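Local coordinates for RagA protein (Porphyromonas gingivalis, PDB 6SLN) that probably imports substrates across the outer membrane as a TonB-dependent receptor, with a plug domain set inside a transmembrane beta-barrel, at residues Thr469-Lys474 against Arg490-Arg495; Gly730-Thr735 against Gln764-Leu769. One frame throughout, in Å; residues are numbered along the deposited sequence.

Interaction 1. Residues Thr469-Lys474 against Arg490-Arg495; sequences TRTSSK and RERAYR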
loop_
_atom_site.group_PDB
_atom_site.type_symbol
_atom_site.label_atom_id
_atom_site.label_comp_id
_atom_site.label_asym_id
_atom_site.label_seq_id
_atom_site.Cartn_x
_atom_site.Cartn_y
_atom_site.Cartn_z
ATOM N N THR A 469 5.080 -8.276 6.469
ATOM C CA THR A 469 6.338 -7.848 5.901
ATOM C C THR A 469 6.144 -6.511 5.219
ATOM O O THR A 469 5.196 -6.328 4.449
ATOM C CB THR A 469 6.854 -8.875 4.903
ATOM O OG1 THR A 469 6.809 -10.166 5.519
ATOM C CG2 THR A 469 8.280 -8.534 4.472
ATOM N N ARG A 470 7.035 -5.586 5.512
ATOM C CA ARG A 470 7.110 -4.323 4.804
ATOM C C ARG A 470 8.422 -4.299 4.035
ATOM O O ARG A 470 9.493 -4.574 4.596
ATOM C CB ARG A 470 7.019 -3.141 5.773
ATOM C CG ARG A 470 5.605 -2.950 6.343
ATOM C CD ARG A 470 4.701 -2.345 5.294
ATOM N NE ARG A 470 4.880 -0.901 5.196
ATOM C CZ ARG A 470 5.679 -0.303 4.306
ATOM N NH1 ARG A 470 6.367 -1.028 3.430
ATOM N NH2 ARG A 470 5.786 1.022 4.276
ATOM N N THR A 471 8.338 -4.021 2.751
ATOM C CA THR A 471 9.532 -3.801 1.967
ATOM C C THR A 471 9.476 -2.387 1.442
ATOM O O THR A 471 8.395 -1.816 1.241
ATOM C CB THR A 471 9.671 -4.788 0.812
ATOM O OG1 THR A 471 8.597 -4.592 -0.117
ATOM C CG2 THR A 471 9.629 -6.172 1.350
ATOM N N SER A 472 10.663 -1.829 1.252
ATOM C CA SER A 472 10.825 -0.441 0.879
ATOM C C SER A 472 11.920 -0.386 -0.157
ATOM O O SER A 472 12.972 -1.005 0.019
ATOM C CB SER A 472 11.185 0.419 2.092
ATOM O OG SER A 472 11.195 1.767 1.695
ATOM N N SER A 473 11.675 0.342 -1.229
ATOM C CA SER A 473 12.610 0.368 -2.336
ATOM C C SER A 473 12.616 1.768 -2.934
ATOM O O SER A 473 11.561 2.394 -3.083
ATOM C CB SER A 473 12.238 -0.702 -3.378
ATOM O OG SER A 473 12.556 -0.277 -4.692
ATOM N N LYS A 474 13.808 2.261 -3.271
ATOM C CA LYS A 474 13.945 3.618 -3.771
ATOM C C LYS A 474 14.817 3.646 -5.015
ATOM O O LYS A 474 15.745 2.846 -5.165
ATOM C CB LYS A 474 14.546 4.555 -2.700
ATOM C CG LYS A 474 13.540 5.023 -1.655
ATOM C CD LYS A 474 14.108 6.126 -0.808
ATOM C CE LYS A 474 13.943 5.799 0.650
ATOM N NZ LYS A 474 14.021 7.026 1.475
ATOM N N ARG A 490 8.947 2.678 -3.909
ATOM C CA ARG A 490 7.889 1.673 -3.906
ATOM C C ARG A 490 7.810 1.076 -2.512
ATOM O O ARG A 490 8.837 0.765 -1.902
ATOM C CB ARG A 490 8.133 0.574 -4.970
ATOM C CG ARG A 490 7.308 -0.717 -4.798
ATOM C CD ARG A 490 6.927 -1.366 -6.142
ATOM N NE ARG A 490 8.049 -1.484 -7.065
ATOM C CZ ARG A 490 9.133 -2.239 -6.860
ATOM N NH1 ARG A 490 9.260 -2.963 -5.751
ATOM N NH2 ARG A 490 10.113 -2.262 -7.764
ATOM N N GLU A 491 6.595 0.960 -1.994
ATOM C CA GLU A 491 6.364 0.395 -0.676
ATOM C C GLU A 491 5.355 -0.743 -0.777
ATOM O O GLU A 491 4.340 -0.641 -1.488
ATOM C CB GLU A 491 5.851 1.456 0.299
ATOM C CG GLU A 491 6.749 2.631 0.412
ATOM C CD GLU A 491 7.837 2.413 1.427
ATOM O OE1 GLU A 491 7.661 1.554 2.312
ATOM O OE2 GLU A 491 8.867 3.115 1.343
ATOM N N ARG A 492 5.612 -1.809 -0.032
ATOM C CA ARG A 492 4.807 -3.007 -0.147
ATOM C C ARG A 492 4.490 -3.537 1.232
ATOM O O ARG A 492 5.297 -3.419 2.165
ATOM C CB ARG A 492 5.531 -4.099 -0.941
ATOM C CG ARG A 492 5.285 -4.027 -2.420
ATOM C CD ARG A 492 6.278 -4.866 -3.096
ATOM N NE ARG A 492 6.181 -4.759 -4.544
ATOM C CZ ARG A 492 7.095 -5.266 -5.363
ATOM N NH1 ARG A 492 8.141 -5.891 -4.847
ATOM N NH2 ARG A 492 6.959 -5.150 -6.676
ATOM N N ALA A 493 3.326 -4.174 1.336
ATOM C CA ALA A 493 2.896 -4.791 2.581
ATOM C C ALA A 493 2.355 -6.163 2.253
ATOM O O ALA A 493 1.420 -6.280 1.457
ATOM C CB ALA A 493 1.837 -3.941 3.285
ATOM N N TYR A 494 2.954 -7.191 2.855
ATOM C CA TYR A 494 2.604 -8.592 2.651
ATOM C C TYR A 494 2.014 -9.127 3.941
ATOM O O TYR A 494 2.495 -8.778 5.031
ATOM C CB TYR A 494 3.842 -9.455 2.313
ATOM C CG TYR A 494 4.648 -9.101 1.074
ATOM C CD1 TYR A 494 5.566 -8.054 1.078
ATOM C CD2 TYR A 494 4.539 -9.864 -0.082
ATOM C CE1 TYR A 494 6.314 -7.754 -0.061
ATOM C CE2 TYR A 494 5.283 -9.576 -1.212
ATOM C CZ TYR A 494 6.162 -8.523 -1.202
ATOM O OH TYR A 494 6.881 -8.247 -2.339
ATOM N N ARG A 495 1.026 -10.022 3.817
ATOM C CA ARG A 495 0.409 -10.669 4.973
ATOM C C ARG A 495 0.143 -12.140 4.706
ATOM O O ARG A 495 -0.477 -12.484 3.696
ATOM C CB ARG A 495 -0.906 -9.990 5.340
ATOM C CG ARG A 495 -1.638 -10.689 6.447
ATOM C CD ARG A 495 -2.694 -9.796 7.029
ATOM N NE ARG A 495 -2.116 -8.905 8.017
ATOM C CZ ARG A 495 -2.816 -8.079 8.782
ATOM N NH1 ARG A 495 -4.142 -8.028 8.701
ATOM N NH2 ARG A 495 -2.176 -7.331 9.648
HETATM O O HOH W 1 8.988 -6.258 -2.429
#

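Interaction 2. Residues Gly730-Thr735 against Gln764-Leu769; sequences GSMKNT and QEITKL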
loop_
_atom_site.group_PDB
_atom_site.type_symbol
_atom_site.label_atom_id
_atom_site.label_comp_id
_atom_site.label_asym_id
_atom_site.label_seq_id
_atom_site.Cartn_x
_atom_site.Cartn_y
_atom_site.Cartn_z
ATOM N N GLY A 730 -1.221 -38.735 -17.402
ATOM C CA GLY A 730 0.032 -39.436 -17.383
ATOM C C GLY A 730 0.317 -40.118 -16.059
ATOM O O GLY A 730 -0.515 -40.169 -15.153
ATOM N N SER A 731 1.524 -40.678 -15.966
ATOM C CA SER A 731 1.936 -41.349 -14.736
ATOM C C SER A 731 3.435 -41.622 -14.771
ATOM O O SER A 731 4.039 -41.746 -15.839
ATOM C CB SER A 731 1.163 -42.656 -14.518
ATOM O OG SER A 731 1.276 -43.485 -15.650
ATOM N N MET A 732 4.011 -41.706 -13.580
ATOM C CA MET A 732 5.416 -41.983 -13.342
ATOM C C MET A 732 5.532 -43.171 -12.407
ATOM O O MET A 732 4.547 -43.835 -12.078
ATOM C CB MET A 732 6.147 -40.804 -12.699
ATOM C CG MET A 732 6.302 -39.569 -13.522
ATOM S SD MET A 732 6.892 -38.293 -12.401
ATOM C CE MET A 732 8.570 -38.902 -12.140
ATOM N N LYS A 733 6.752 -43.382 -11.924
ATOM C CA LYS A 733 7.126 -44.520 -11.102
ATOM C C LYS A 733 8.538 -44.258 -10.592
ATOM O O LYS A 733 9.372 -43.703 -11.316
ATOM C CB LYS A 733 7.057 -45.823 -11.912
ATOM C CG LYS A 733 7.071 -47.113 -11.105
ATOM C CD LYS A 733 7.509 -48.299 -11.996
ATOM C CE LYS A 733 6.567 -49.477 -11.853
ATOM N NZ LYS A 733 7.265 -50.794 -11.757
ATOM N N ASN A 734 8.787 -44.634 -9.342
ATOM C CA ASN A 734 10.074 -44.406 -8.706
ATOM C C ASN A 734 10.450 -45.659 -7.940
ATOM O O ASN A 734 9.716 -46.077 -7.040
ATOM C CB ASN A 734 10.020 -43.190 -7.780
ATOM C CG ASN A 734 10.442 -41.926 -8.483
ATOM O OD1 ASN A 734 11.618 -41.729 -8.776
ATOM N ND2 ASN A 734 9.492 -41.064 -8.766
ATOM N N THR A 735 11.577 -46.265 -8.304
ATOM C CA THR A 735 12.003 -47.518 -7.701
ATOM C C THR A 735 13.442 -47.361 -7.248
ATOM O O THR A 735 14.279 -46.864 -8.008
ATOM C CB THR A 735 11.839 -48.665 -8.690
ATOM O OG1 THR A 735 10.468 -48.702 -9.103
ATOM C CG2 THR A 735 12.239 -50.020 -8.064
ATOM N N GLN A 764 13.927 -43.572 -11.906
ATOM C CA GLN A 764 12.692 -42.930 -12.328
ATOM C C GLN A 764 12.206 -43.546 -13.638
ATOM O O GLN A 764 12.999 -44.029 -14.447
ATOM C CB GLN A 764 12.926 -41.429 -12.510
ATOM C CG GLN A 764 11.714 -40.553 -12.379
ATOM C CD GLN A 764 11.886 -39.230 -13.108
ATOM O OE1 GLN A 764 11.726 -39.165 -14.334
ATOM N NE2 GLN A 764 12.219 -38.165 -12.357
ATOM N N GLU A 765 10.885 -43.530 -13.840
ATOM C CA GLU A 765 10.324 -44.023 -15.097
ATOM C C GLU A 765 8.966 -43.354 -15.289
ATOM O O GLU A 765 7.979 -43.766 -14.672
ATOM C CB GLU A 765 10.196 -45.543 -15.122
ATOM C CG GLU A 765 9.723 -46.084 -16.503
ATOM C CD GLU A 765 9.369 -47.577 -16.531
ATOM O OE1 GLU A 765 9.911 -48.359 -15.723
ATOM O OE2 GLU A 765 8.547 -47.968 -17.383
ATOM N N ILE A 766 8.940 -42.324 -16.138
ATOM C CA ILE A 766 7.683 -41.899 -16.736
ATOM C C ILE A 766 7.005 -43.120 -17.322
ATOM O O ILE A 766 7.667 -43.995 -17.881
ATOM C CB ILE A 766 7.947 -40.833 -17.812
ATOM C CG1 ILE A 766 8.757 -39.672 -17.210
ATOM C CG2 ILE A 766 6.633 -40.377 -18.452
ATOM C CD1 ILE A 766 9.397 -38.784 -18.238
ATOM N N THR A 767 5.693 -43.225 -17.162
ATOM C CA THR A 767 4.978 -44.341 -17.767
ATOM C C THR A 767 3.818 -43.911 -18.659
ATOM O O THR A 767 3.312 -44.736 -19.427
ATOM C CB THR A 767 4.481 -45.322 -16.682
ATOM O OG1 THR A 767 3.825 -44.614 -15.630
ATOM C CG2 THR A 767 5.648 -46.073 -16.077
ATOM N N LYS A 768 3.404 -42.650 -18.611
ATOM C CA LYS A 768 2.306 -42.156 -19.428
ATOM C C LYS A 768 2.398 -40.645 -19.424
ATOM O O LYS A 768 2.770 -40.048 -18.406
ATOM C CB LYS A 768 0.938 -42.612 -18.895
ATOM C CG LYS A 768 -0.219 -42.402 -19.859
ATOM C CD LYS A 768 -1.598 -42.742 -19.242
ATOM C CE LYS A 768 -1.662 -44.143 -18.671
ATOM N NZ LYS A 768 -1.530 -44.112 -17.181
ATOM N N LEU A 769 2.035 -40.026 -20.553
ATOM C CA LEU A 769 2.176 -38.581 -20.688
ATOM C C LEU A 769 0.812 -37.988 -20.992
ATOM O O LEU A 769 -0.116 -38.191 -20.225
ATOM C CB LEU A 769 3.242 -38.227 -21.692
ATOM C CG LEU A 769 4.656 -38.515 -21.217
ATOM C CD1 LEU A 769 5.655 -38.542 -22.374
ATOM C CD2 LEU A 769 5.011 -37.492 -20.167
HETATM O O HOH W 2 12.862 -39.270 -9.761
#

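Interaction 1. Residues Thr469-Lys474 against Arg490-Arg495
Arg490 and Ser473 form an antiparallel hydrogen-bonded pair, each backbone N bonded to the other residue's O. The Arg490 guanidinium turns one face to Ser473 OG, and its NH1 lies over the centre of the Arg492 guanidinium. Glu491 sits on the other face of the strands, with Arg470 and Ser472. Its chain is bent at chi2 (-86°), which brings the carboxylate back to the neighbouring strand. Glu491 OE1 takes both end nitrogens of Arg470, NH2 at 2.8 Å and NH1 at 3.1 Å. The guanidinium and carboxylate planes are almost perpendicular (88°), and OE1 lies in the guanidinium plane. Glu491 OE2 accepts from Ser472 OG at 2.7 Å, from above the carboxylate plane, and also pairs with Arg489. Arg492 pairs with Thr471. Arg492 O accepts from Thr471 N at 3.2 Å and from Arg470 NH1 at 2.9 Å, and the two donors come from opposite faces of its carbonyl plane. The Arg492 side chain runs out extended past Thr471 OG1, and its NE meets Glu561 in a salt bridge. Ala493 CB packs on Arg470 CD at 3.8 Å. The edge of the Tyr494 ring faces Thr471 OG1, and Tyr494 CE1 is 3.9 Å from Thr471 CG2. One water ties this face together, bonded to Thr471 OG1, Tyr494 OH and Arg492 NH1. Beyond the hairpin, Arg470 and Glu491 both pack on Ile533 of the second subunit. This is the hairpin of strands 456-475 and 487-510 in the receptor barrel. A buried carboxylate met by two arginines and a serine probably stays ionised, while Arg470 NH1 also gives a hydrogen bond to a backbone carbonyl.

Interaction 2. Residues Gly730-Thr735 against Gln764-Leu769
Ser731 O is the centre of this contact. It accepts from Thr767 N at 2.6 Å and from Lys768 N at 3.0 Å, so two consecutive residues, Thr767 and Lys768, face Ser731. This is a classic beta bulge. Ser731 N returns a bond to Lys768 O at 2.8 Å, from above the carbonyl plane. The side chains add polar contacts beside the bulge. Ser731 OG lies between its own backbone N and carbonyl carbon (chi1 54°), where it meets Thr767 OG1 at 2.8 Å; either hydroxyl could be the donor. Lys768 bends late in its chain and brings NZ to the same Ser731 OG at 3.3 Å. Next to it, Gly730, at a positive phi, brings its CA against Lys768 O. Past the bulge, the register shifts by one. Lys733 O accepts from Glu765 N at 2.9 Å. Met732 bends at its last torsion (chi3 71°) and lays CE against the Gln764 amide, 3.5 Å from Gln764 CD. Asn734 and Gln764 lie side by side with their amide planes nearly perpendicular (86°). One water joins them, donating to Asn734 OD1 and accepting from Gln764 NE2. A second shell fixes both amides: Asn734 bonds to Asn762 and to Thr149 O, and Gln764 OE1 accepts from Asn791 N. Met732 packs on Met710 and on Leu152; through Thr149 and Leu152 the contact also meets the plug domain. It ties the start of strand 732-746 to the loop that leaves strand 752-764. The irregular pairing is thus held by one carbonyl oxygen, Ser731 O, that accepts two backbone N-H groups, and by two hydroxyls and a lysine ammonium, while buried amides with several partners each set the far end.

From the N terminus, interaction 1 comes first. It closes a loop of 15 residues that includes the ends of strands 456-475 and 487-510, neighbours in a hairpin of the barrel. Interaction 2 opens much later. It closes a longer loop of 28 residues, most of them in strands 732-746 and 752-764, and pins the loop after the second strand back to the start of the first. The two are in series and neither nest nor cross. Their nearest atoms are about 31 Å apart. Interaction 1 pairs two barrel strands and borders the second subunit. Interaction 2 joins a barrel strand to a loop, meets the plug and touches no other protein chain of the assembly.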